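Local coordinates for protein (merozoite surface protein 1) (Plasmodium cynomolgi, PDB 1B9W), which probably helps merozoites bind and invade host erythrocytes, and perhaps leave them, this chain being its C-terminal pair of EGF-like domains, at residues E26-L31 and G39-A44. Residues are numbered along the deposited sequence; the frame is centred on the assembly and turned at random.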
ATOM      1  N   GLU A  26      -1.384  13.506  -0.957  1.00 11.70           N
ATOM      2  CA  GLU A  26      -1.449  12.255  -1.653  1.00 10.55           C
ATOM      3  C   GLU A  26      -0.218  11.388  -1.181  1.00 11.55           C
ATOM      4  O   GLU A  26       0.832  11.999  -1.065  1.00 16.22           O
ATOM      5  CB  GLU A  26      -1.277  12.496  -3.172  1.00 15.97           C
ATOM      6  CG  GLU A  26      -2.624  13.153  -3.611  1.00 15.96           C
ATOM      7  CD  GLU A  26      -2.722  13.386  -5.100  1.00 19.00           C
ATOM      8  OE1 GLU A  26      -1.757  13.211  -5.870  1.00 17.59           O
ATOM      9  OE2 GLU A  26      -3.894  13.715  -5.477  1.00 17.60           O
ATOM     10  N   GLU A  27      -0.518  10.118  -1.110  1.00 12.46           N
ATOM     11  CA  GLU A  27       0.675   9.252  -0.721  1.00 13.63           C
ATOM     12  C   GLU A  27       0.659   8.110  -1.683  1.00 11.47           C
ATOM     13  O   GLU A  27      -0.337   7.451  -1.905  1.00 13.63           O
ATOM     14  CB  GLU A  27       0.468   8.759   0.716  1.00 16.08           C
ATOM     15  CG  GLU A  27       1.684   7.851   1.097  1.00 19.50           C
ATOM     16  CD  GLU A  27       1.476   7.247   2.467  1.00 26.32           C
ATOM     17  OE1 GLU A  27       0.523   7.606   3.185  1.00 22.10           O
ATOM     18  OE2 GLU A  27       2.330   6.409   2.858  1.00 22.67           O
ATOM     19  N   TRP A  28       1.850   7.792  -2.269  1.00 10.96           N
ATOM     20  CA  TRP A  28       1.948   6.636  -3.111  1.00 10.05           C
ATOM     21  C   TRP A  28       2.829   5.564  -2.310  1.00 10.99           C
ATOM     22  O   TRP A  28       3.608   6.013  -1.494  1.00 11.64           O
ATOM     23  CB  TRP A  28       2.627   6.948  -4.443  1.00 12.49           C
ATOM     24  CG  TRP A  28       3.968   7.610  -4.398  1.00 16.99           C
ATOM     25  CD1 TRP A  28       4.268   8.943  -4.379  1.00 15.77           C
ATOM     26  CD2 TRP A  28       5.245   6.931  -4.386  1.00 14.04           C
ATOM     27  NE1 TRP A  28       5.624   9.153  -4.357  1.00 19.32           N
ATOM     28  CE2 TRP A  28       6.233   7.897  -4.347  1.00 16.39           C
ATOM     29  CE3 TRP A  28       5.566   5.553  -4.382  1.00 19.01           C
ATOM     30  CZ2 TRP A  28       7.603   7.596  -4.295  1.00 18.29           C
ATOM     31  CZ3 TRP A  28       6.940   5.242  -4.355  1.00 15.06           C
ATOM     32  CH2 TRP A  28       7.904   6.249  -4.295  1.00 13.74           C
ATOM     33  N   ARG A  29       2.456   4.350  -2.579  1.00 13.00           N
ATOM     34  CA  ARG A  29       3.165   3.217  -1.913  1.00 15.50           C
ATOM     35  C   ARG A  29       3.373   2.140  -2.944  1.00 15.18           C
ATOM     36  O   ARG A  29       2.525   1.823  -3.807  1.00 14.74           O
ATOM     37  CB  ARG A  29       2.248   2.617  -0.834  1.00 10.35           C
ATOM     38  CG  ARG A  29       2.065   3.570   0.356  1.00 11.89           C
ATOM     39  CD  ARG A  29       1.143   2.878   1.383  1.00 12.21           C
ATOM     40  NE  ARG A  29       1.007   3.810   2.517  1.00 12.93           N
ATOM     41  CZ  ARG A  29       0.127   3.715   3.499  1.00 11.01           C
ATOM     42  NH1 ARG A  29      -0.748   2.743   3.604  1.00 16.91           N
ATOM     43  NH2 ARG A  29       0.169   4.659   4.437  1.00 17.77           N
ATOM     44  N   CYS A  30       4.583   1.484  -2.878  1.00 13.24           N
ATOM     45  CA  CYS A  30       4.681   0.374  -3.822  1.00 10.25           C
ATOM     46  C   CYS A  30       3.685  -0.727  -3.580  1.00 11.48           C
ATOM     47  O   CYS A  30       3.293  -1.015  -2.452  1.00 15.10           O
ATOM     48  CB  CYS A  30       6.145  -0.150  -3.768  1.00 11.64           C
ATOM     49  SG  CYS A  30       7.432   0.997  -4.170  1.00 16.38           S
ATOM     50  N   LEU A  31       3.315  -1.463  -4.630  1.00 11.51           N
ATOM     51  CA  LEU A  31       2.438  -2.600  -4.583  1.00 14.22           C
ATOM     52  C   LEU A  31       3.188  -3.755  -3.844  1.00 16.48           C
ATOM     53  O   LEU A  31       4.409  -3.611  -3.642  1.00 16.18           O
ATOM     54  CB  LEU A  31       2.066  -3.054  -5.991  1.00 17.60           C
ATOM     55  CG  LEU A  31       1.146  -2.047  -6.763  1.00 21.69           C
ATOM     56  CD1 LEU A  31       0.878  -2.603  -8.160  1.00 22.82           C
ATOM     57  CD2 LEU A  31      -0.142  -1.839  -5.982  1.00 17.66           C
ATOM     58  N   GLY A  39      11.964   6.717  -5.339  1.00 19.82           N
ATOM     59  CA  GLY A  39      11.000   6.966  -6.440  1.00 17.49           C
ATOM     60  C   GLY A  39      10.765   5.814  -7.362  1.00 21.16           C
ATOM     61  O   GLY A  39       9.944   5.878  -8.290  1.00 19.51           O
ATOM     62  N   LYS A  40      11.481   4.674  -7.138  1.00 14.57           N
ATOM     63  CA  LYS A  40      11.296   3.501  -7.946  1.00 15.49           C
ATOM     64  C   LYS A  40      10.807   2.321  -7.096  1.00 15.45           C
ATOM     65  O   LYS A  40      11.203   2.275  -5.925  1.00 19.15           O
ATOM     66  CB  LYS A  40      12.628   3.141  -8.637  1.00 16.18           C
ATOM     67  CG  LYS A  40      12.517   1.920  -9.527  1.00 22.88           C
ATOM     68  CD  LYS A  40      13.831   1.807 -10.328  1.00 31.63           C
ATOM     69  CE  LYS A  40      13.999   0.394 -10.860  1.00 37.22           C
ATOM     70  NZ  LYS A  40      15.111   0.307 -11.853  1.00 39.22           N
ATOM     71  N   CYS A  41       9.926   1.505  -7.637  1.00 11.73           N
ATOM     72  CA  CYS A  41       9.397   0.359  -6.924  1.00 13.47           C
ATOM     73  C   CYS A  41      10.117  -0.886  -7.492  1.00 15.32           C
ATOM     74  O   CYS A  41       9.838  -1.288  -8.604  1.00 16.66           O
ATOM     75  CB  CYS A  41       7.891   0.226  -7.124  1.00 16.26           C
ATOM     76  SG  CYS A  41       7.064   1.492  -6.117  1.00 15.96           S
ATOM     77  N   VAL A  42      11.138  -1.362  -6.776  1.00 18.48           N
ATOM     78  CA  VAL A  42      11.947  -2.484  -7.336  1.00 16.21           C
ATOM     79  C   VAL A  42      11.344  -3.835  -6.982  1.00 16.03           C
ATOM     80  O   VAL A  42      10.783  -3.989  -5.900  1.00 14.95           O
ATOM     81  CB  VAL A  42      13.339  -2.372  -6.644  1.00 24.14           C
ATOM     82  CG1 VAL A  42      14.260  -3.505  -7.055  1.00 31.30           C
ATOM     83  CG2 VAL A  42      13.941  -1.021  -6.994  1.00 22.85           C
ATOM     84  N   PRO A  43      11.444  -4.821  -7.857  1.00 18.51           N
ATOM     85  CA  PRO A  43      10.804  -6.115  -7.678  1.00 19.29           C
ATOM     86  C   PRO A  43      11.425  -6.791  -6.449  1.00 20.07           C
ATOM     87  O   PRO A  43      12.628  -6.617  -6.246  1.00 19.32           O
ATOM     88  CB  PRO A  43      11.089  -6.862  -8.968  1.00 20.66           C
ATOM     89  CG  PRO A  43      11.484  -5.833  -9.962  1.00 22.25           C
ATOM     90  CD  PRO A  43      12.124  -4.723  -9.175  1.00 20.88           C
ATOM     91  N   ALA A  44      10.600  -7.354  -5.587  1.00 18.49           N
ATOM     92  CA  ALA A  44      11.024  -7.852  -4.288  1.00 16.89           C
ATOM     93  C   ALA A  44      10.169  -9.076  -3.993  1.00 15.35           C
ATOM     94  O   ALA A  44       9.335  -9.050  -3.111  1.00 16.79           O
ATOM     95  CB  ALA A  44      10.927  -6.807  -3.190  1.00 16.14           C
TER
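Cys30 and Cys41 carry this contact covalently: their SG atoms lie 2.0 Å apart and the disulfide torsion is -86°, close to the relaxed right angle. CB of each cysteine points to the opposite segment, and the first torsion sets SG beside its own backbone N and anti to the carbonyl carbon, within bonding reach of its partner. The two CA atoms are 5.6 Å apart, the nearest such pair across the segments, and both cysteines are buried. No hydrogen bond crosses here; strands 26-30 and 40-43 run nearly parallel, with axes 7.9 Å apart at closest, and are joined by the disulfide and by packing, not by sheet pairing.

Apolar packing falls to the six-membered ring of Trp28. Its CZ3 comes within 4.1 Å of Cys41 SG in a sulfur-aromatic contact, the sulfur lying obliquely, 71° off the ring normal. Next to it, CH2 of Trp28 meets Gly39 CA at 3.8 Å. With a positive phi, Gly39 adopts a backbone shape that favours glycine.

No salt bridge crosses between the segments; the Glu27-Arg29 pair lies within strand 26-30, on its side turned from the disulfide. Arg29 NE donates to Glu27 OE2 at 2.9 Å with an N-H...O angle of 160°, the oxygen lying in the guanidinium plane but being approached from above the carboxylate plane; two weak bonds from NH2 of Arg29 supplement this salt bridge.

The disulfide belongs to the first EGF-like domain, where it ties together two separate two-stranded antiparallel sheets, one pairing 26-30 with 16-20 and the other 40-43 with 34-37. Ala16 touches both Trp28 and Cys41, Phe34 packs on Cys41, and Arg29 NH1 hydrogen-bonds Val86 O, in the second EGF-like domain near strand 87-89, from the side of strand 26-30 turned from the disulfide.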